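PDB 3HBZ: putative glycoside hydrolase, which binds calcium ions and, as a putative glycoside hydrolase, may play a role in carbohydrate metabolism. Local coordinates for residues Ile12-Leu17 against Glu49-Pro54; Asn195-Thr200 against Asp256-Phe261. All blocks are in the same frame, centred on the assembly; numbering follows the deposited sequence.

How the interactions relate
Interaction 1 pairs two strands of the N-terminal part of the chain, whereas interaction 2 joins a short helical turn to a loop within the putative carbohydrate metabolism domain. They share no element; their centres lie about 25 Å apart and their nearest atoms about 15 Å. Both are surface contacts, but in interaction 1 backbone bonds join the strands, with an apolar side where Ile12 and Cys15 are buried and a polar side of hydroxyls and charges. Interaction 2 has a single backbone bond across it and centres on the carboxylate of Asp256, which meets a lysine and organises its own loop. Each contact also includes one bridging water.

Interaction 1 (Ile12-Leu17 against Glu49-Pro54); sequences ILSCRL and EFTLTP
Strands 12-16 and 49-52 pair antiparallel as a two-stranded sheet near the N-terminus, and a classic beta bulge interrupts the pairing: Leu13 and Ser14 both face Thr51. On the bulge, Leu13 N donates to Thr51 O at 2.8 Å, and Thr51 N reaches Ser14 O in a longer bond of 3.2 Å. Past the bulge the pairing is regular, and Arg16 and Glu49 exchange two backbone bonds.

One face carries Ile12, Cys15, Phe50 and Leu52. Ile12 CD1 lies over one face of the Phe50 ring, offset toward its rim, while Ile12 CG2 touches Phe50 CD1 at 3.7 Å. With SG anti to the backbone N (chi1 -176°), the Cys15 sulfur comes obliquely to the same ring, 3.7 Å from Phe50 CE1. Leu52 CD2 rests on Ile12 CG1, and Ile33 of strand 32-36 and Ile58 of strand 57-59, both in the five-stranded sheet, pack against this apolar side; Tyr74 meets the Phe50 ring edge-to-face.

The other face is polar. Ser14 OG and Thr51 OG1 share a hydrogen bond of 2.6 Å, and a water links Ser14 OG to Glu49 O. Farther along, Arg16 and Glu49 run side by side with their flat groups almost perpendicular; NH2 of Arg16 stays 4.0 Å from OE1 of Glu49, too far for a salt bridge, so any attraction between them is probably only a general one of opposite charges.

The chemistry is thus divided: apolar contacts join one side to the five-stranded sheet, while hydroxyls, a water and loosely matched charges make up the other.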
loop_
_atom_site.group_PDB
_atom_site.type_symbol
_atom_site.label_atom_id
_atom_site.label_comp_id
_atom_site.label_asym_id
_atom_site.label_seq_id
_atom_site.Cartn_x
_atom_site.Cartn_y
_atom_site.Cartn_z
ATOM N N ILE A 12 6.629 -12.133 14.611
ATOM C CA ILE A 12 7.852 -11.419 14.314
ATOM C C ILE A 12 7.533 -9.958 14.470
ATOM O O ILE A 12 6.658 -9.464 13.791
ATOM C CB ILE A 12 8.309 -11.672 12.878
ATOM C CG1 ILE A 12 8.735 -13.154 12.718
ATOM C CG2 ILE A 12 9.475 -10.765 12.530
ATOM C CD1 ILE A 12 9.117 -13.550 11.260
ATOM N N LEU A 13 8.267 -9.273 15.336
ATOM C CA LEU A 13 8.006 -7.858 15.633
ATOM C C LEU A 13 8.930 -6.934 14.897
ATOM O O LEU A 13 8.635 -5.775 14.774
ATOM C CB LEU A 13 8.101 -7.599 17.139
ATOM C CG LEU A 13 7.099 -8.367 17.993
ATOM C CD1 LEU A 13 7.472 -8.158 19.468
ATOM C CD2 LEU A 13 5.654 -7.875 17.663
ATOM N N SER A 14 10.069 -7.426 14.419
ATOM C CA SER A 14 10.981 -6.608 13.597
ATOM C C SER A 14 11.895 -7.485 12.801
ATOM O O SER A 14 12.058 -8.658 13.118
ATOM C CB SER A 14 11.836 -5.631 14.459
ATOM O OG SER A 14 12.864 -6.313 15.206
ATOM N N CYS A 15 12.519 -6.885 11.796
ATOM C CA CYS A 15 13.448 -7.593 10.899
ATOM C C CYS A 15 14.546 -6.664 10.524
ATOM O O CYS A 15 14.269 -5.517 10.198
ATOM C CB CYS A 15 12.726 -7.980 9.617
ATOM S SG CYS A 15 13.690 -8.926 8.477
ATOM N N ARG A 16 15.788 -7.147 10.529
ATOM C CA ARG A 16 16.875 -6.383 9.980
ATOM C C ARG A 16 17.923 -7.308 9.391
ATOM O O ARG A 16 17.854 -8.519 9.615
ATOM C CB ARG A 16 17.455 -5.450 11.021
ATOM C CG ARG A 16 18.348 -6.098 11.998
ATOM C CD ARG A 16 18.715 -5.118 13.076
ATOM N NE ARG A 16 19.844 -5.626 13.844
ATOM C CZ ARG A 16 21.131 -5.426 13.559
ATOM N NH1 ARG A 16 21.511 -4.695 12.512
ATOM N NH2 ARG A 16 22.045 -5.967 14.347
ATOM N N LEU A 17 18.816 -6.732 8.570
ATOM C CA LEU A 17 19.904 -7.458 7.922
ATOM C C LEU A 17 21.242 -6.826 8.337
ATOM O O LEU A 17 21.674 -5.813 7.782
ATOM C CB LEU A 17 19.779 -7.397 6.415
ATOM C CG LEU A 17 18.685 -8.132 5.658
ATOM C CD1 LEU A 17 18.804 -7.744 4.158
ATOM C CD2 LEU A 17 18.804 -9.633 5.859
ATOM N N GLU A 49 17.732 -11.073 10.848
ATOM C CA GLU A 49 17.562 -11.225 12.302
ATOM C C GLU A 49 16.264 -10.581 12.764
ATOM O O GLU A 49 15.889 -9.507 12.277
ATOM C CB GLU A 49 18.730 -10.620 13.067
ATOM C CG GLU A 49 19.953 -11.427 12.891
ATOM C CD GLU A 49 21.143 -10.828 13.575
ATOM O OE1 GLU A 49 20.963 -9.828 14.315
ATOM O OE2 GLU A 49 22.244 -11.360 13.331
ATOM N N PHE A 50 15.569 -11.261 13.672
ATOM C CA PHE A 50 14.228 -10.866 14.061
ATOM C C PHE A 50 14.182 -10.548 15.561
ATOM O O PHE A 50 15.016 -11.032 16.355
ATOM C CB PHE A 50 13.208 -11.973 13.744
ATOM C CG PHE A 50 13.313 -12.512 12.349
ATOM C CD1 PHE A 50 12.794 -11.798 11.274
ATOM C CD2 PHE A 50 14.025 -13.681 12.086
ATOM C CE1 PHE A 50 12.928 -12.269 9.960
ATOM C CE2 PHE A 50 14.135 -14.171 10.779
ATOM C CZ PHE A 50 13.575 -13.468 9.717
ATOM N N THR A 51 13.208 -9.734 15.942
ATOM C CA THR A 51 12.740 -9.745 17.299
ATOM C C THR A 51 11.392 -10.456 17.285
ATOM O O THR A 51 10.688 -10.453 16.257
ATOM C CB THR A 51 12.650 -8.347 17.917
ATOM O OG1 THR A 51 11.737 -7.554 17.146
ATOM C CG2 THR A 51 14.058 -7.672 17.991
ATOM N N LEU A 52 11.058 -11.084 18.419
ATOM C CA LEU A 52 9.867 -11.904 18.556
ATOM C C LEU A 52 9.102 -11.548 19.792
ATOM O O LEU A 52 9.618 -10.927 20.734
ATOM C CB LEU A 52 10.226 -13.399 18.669
ATOM C CG LEU A 52 11.053 -14.084 17.574
ATOM C CD1 LEU A 52 11.461 -15.520 18.064
ATOM C CD2 LEU A 52 10.315 -14.074 16.198
ATOM N N THR A 53 7.855 -11.972 19.795
ATOM C CA THR A 53 7.042 -12.027 21.020
ATOM C C THR A 53 7.810 -12.740 22.128
ATOM O O THR A 53 8.330 -13.854 21.915
ATOM C CB THR A 53 5.769 -12.859 20.743
ATOM O OG1 THR A 53 5.083 -12.280 19.623
ATOM C CG2 THR A 53 4.840 -12.959 22.036
ATOM N N PRO A 54 7.837 -12.147 23.340
ATOM C CA PRO A 54 8.570 -12.793 24.417
ATOM C C PRO A 54 8.198 -14.276 24.613
ATOM O O PRO A 54 7.024 -14.642 24.612
ATOM C CB PRO A 54 8.250 -11.933 25.639
ATOM C CG PRO A 54 8.082 -10.546 25.071
ATOM C CD PRO A 54 7.311 -10.834 23.741
HETATM O O HOH W 1 15.452 -7.247 14.170
#

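Interaction 2 (Asn195-Thr200 against Asp256-Phe261); sequences NPLKAT and DGTNAF
An Asx turn at Asp256 begins the loop segment that docks on the short, weakly bonded helix 196-199, within the putative carbohydrate metabolism domain. Asp256 OD1 takes two bonds from Thr258: the backbone N at 2.8 Å, on the anti side and tilted from the carboxylate plane, and OG1 at 2.7 Å, on the syn lone pair. The other oxygen, OD2, turns its syn lone pair to Lys198 NZ in a salt bridge of 2.9 Å. Bends at chi2 and chi3 (-67° and -85°) fold the lysine back toward the loop, although its CB points away. A water donates to both Asp256 OD2 and Lys198 O.

The backbone joins too: Gly257 N donates to Leu197 O at 2.7 Å, in the carbonyl plane but bent at the hydrogen (130°). Gly257 has no CB to crowd that oxygen. Thr258 CG2 packs against Leu197 CB and lies 3.8 Å from Lys198 CD.

Replacing Asp256 with an alanine is likely to leave the Lys198 ammonium without its mate, the Thr258 N-H without its acceptor in the turn, and the Thr258 hydroxyl free to rotate. One carboxylate therefore shapes its own loop with one oxygen and ties it to the helix with the other.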
loop_
_atom_site.group_PDB
_atom_site.type_symbol
_atom_site.label_atom_id
_atom_site.label_comp_id
_atom_site.label_asym_id
_atom_site.label_seq_id
_atom_site.Cartn_x
_atom_site.Cartn_y
_atom_site.Cartn_z
ATOM N N ASN A 195 -5.684 5.927 14.351
ATOM C CA ASN A 195 -5.200 7.084 13.569
ATOM C C ASN A 195 -5.168 6.708 12.063
ATOM O O ASN A 195 -4.099 6.476 11.514
ATOM C CB ASN A 195 -3.768 7.458 14.000
ATOM C CG ASN A 195 -3.702 8.140 15.362
ATOM O OD1 ASN A 195 -3.973 9.321 15.467
ATOM N ND2 ASN A 195 -3.284 7.407 16.388
ATOM N N PRO A 196 -6.337 6.585 11.407
ATOM C CA PRO A 196 -6.371 5.944 10.088
ATOM C C PRO A 196 -5.533 6.653 9.024
ATOM O O PRO A 196 -5.010 6.020 8.090
ATOM C CB PRO A 196 -7.861 5.939 9.725
ATOM C CG PRO A 196 -8.491 6.931 10.625
ATOM C CD PRO A 196 -7.687 6.850 11.911
ATOM N N LEU A 197 -5.384 7.956 9.158
ATOM C CA LEU A 197 -4.568 8.691 8.196
ATOM C C LEU A 197 -3.077 8.329 8.318
ATOM O O LEU A 197 -2.334 8.529 7.374
ATOM C CB LEU A 197 -4.745 10.193 8.391
ATOM C CG LEU A 197 -6.113 10.854 8.113
ATOM C CD1 LEU A 197 -6.067 12.381 8.498
ATOM C CD2 LEU A 197 -6.592 10.657 6.638
ATOM N N LYS A 198 -2.653 7.900 9.523
ATOM C CA LYS A 198 -1.294 7.399 9.757
ATOM C C LYS A 198 -1.130 5.960 9.281
ATOM O O LYS A 198 -0.016 5.499 9.117
ATOM C CB LYS A 198 -0.919 7.457 11.234
ATOM C CG LYS A 198 -0.998 8.877 11.896
ATOM C CD LYS A 198 0.001 9.814 11.367
ATOM C CE LYS A 198 1.369 9.723 12.037
ATOM N NZ LYS A 198 2.287 10.531 11.131
ATOM N N ALA A 199 -2.236 5.259 9.078
ATOM C CA ALA A 199 -2.204 3.872 8.637
ATOM C C ALA A 199 -1.733 3.723 7.192
ATOM O O ALA A 199 -1.114 2.708 6.849
ATOM C CB ALA A 199 -3.586 3.233 8.794
ATOM N N THR A 200 -2.053 4.683 6.336
ATOM C CA THR A 200 -1.652 4.640 4.921
ATOM C C THR A 200 -0.282 5.273 4.754
ATOM O O THR A 200 -0.152 6.498 4.673
ATOM C CB THR A 200 -2.690 5.338 4.008
ATOM O OG1 THR A 200 -2.900 6.651 4.467
ATOM C CG2 THR A 200 -4.025 4.633 4.057
ATOM N N ASP A 256 2.224 10.095 4.806
ATOM C CA ASP A 256 0.947 9.423 5.031
ATOM C C ASP A 256 -0.238 10.314 4.761
ATOM O O ASP A 256 -0.101 11.391 4.137
ATOM C CB ASP A 256 0.902 8.839 6.425
ATOM C CG ASP A 256 1.118 9.881 7.498
ATOM O OD1 ASP A 256 0.682 11.035 7.342
ATOM O OD2 ASP A 256 1.686 9.487 8.520
ATOM N N GLY A 257 -1.425 9.875 5.186
ATOM C CA GLY A 257 -2.607 10.684 4.960
ATOM C C GLY A 257 -2.631 12.048 5.632
ATOM O O GLY A 257 -3.446 12.891 5.280
ATOM N N THR A 258 -1.734 12.316 6.571
ATOM C CA THR A 258 -1.766 13.615 7.205
ATOM C C THR A 258 -0.946 14.637 6.413
ATOM O O THR A 258 -1.074 15.811 6.674
ATOM C CB THR A 258 -1.183 13.606 8.641
ATOM O OG1 THR A 258 0.224 13.367 8.548
ATOM C CG2 THR A 258 -1.858 12.556 9.538
ATOM N N ASN A 259 -0.091 14.212 5.496
ATOM C CA ASN A 259 0.873 15.142 4.899
ATOM C C ASN A 259 1.311 14.860 3.477
ATOM O O ASN A 259 2.337 15.403 2.992
ATOM C CB ASN A 259 2.097 15.246 5.806
ATOM C CG ASN A 259 2.814 13.938 5.963
ATOM O OD1 ASN A 259 2.539 12.965 5.265
ATOM N ND2 ASN A 259 3.703 13.881 6.924
ATOM N N ALA A 260 0.532 14.051 2.799
ATOM C CA ALA A 260 0.808 13.671 1.414
ATOM C C ALA A 260 1.014 14.876 0.488
ATOM O O ALA A 260 1.843 14.828 -0.455
ATOM C CB ALA A 260 -0.344 12.787 0.886
ATOM N N PHE A 261 0.243 15.948 0.717
ATOM C CA PHE A 261 0.319 17.118 -0.168
ATOM C C PHE A 261 0.980 18.318 0.489
ATOM O O PHE A 261 1.110 19.344 -0.134
ATOM C CB PHE A 261 -1.084 17.533 -0.661
ATOM C CG PHE A 261 -1.780 16.473 -1.479
ATOM C CD1 PHE A 261 -1.186 15.991 -2.638
ATOM C CD2 PHE A 261 -3.006 15.956 -1.083
ATOM C CE1 PHE A 261 -1.818 15.031 -3.423
ATOM C CE2 PHE A 261 -3.651 14.991 -1.835
ATOM C CZ PHE A 261 -3.035 14.509 -3.024
HETATM O O HOH W 2 2.339 7.069 9.141
#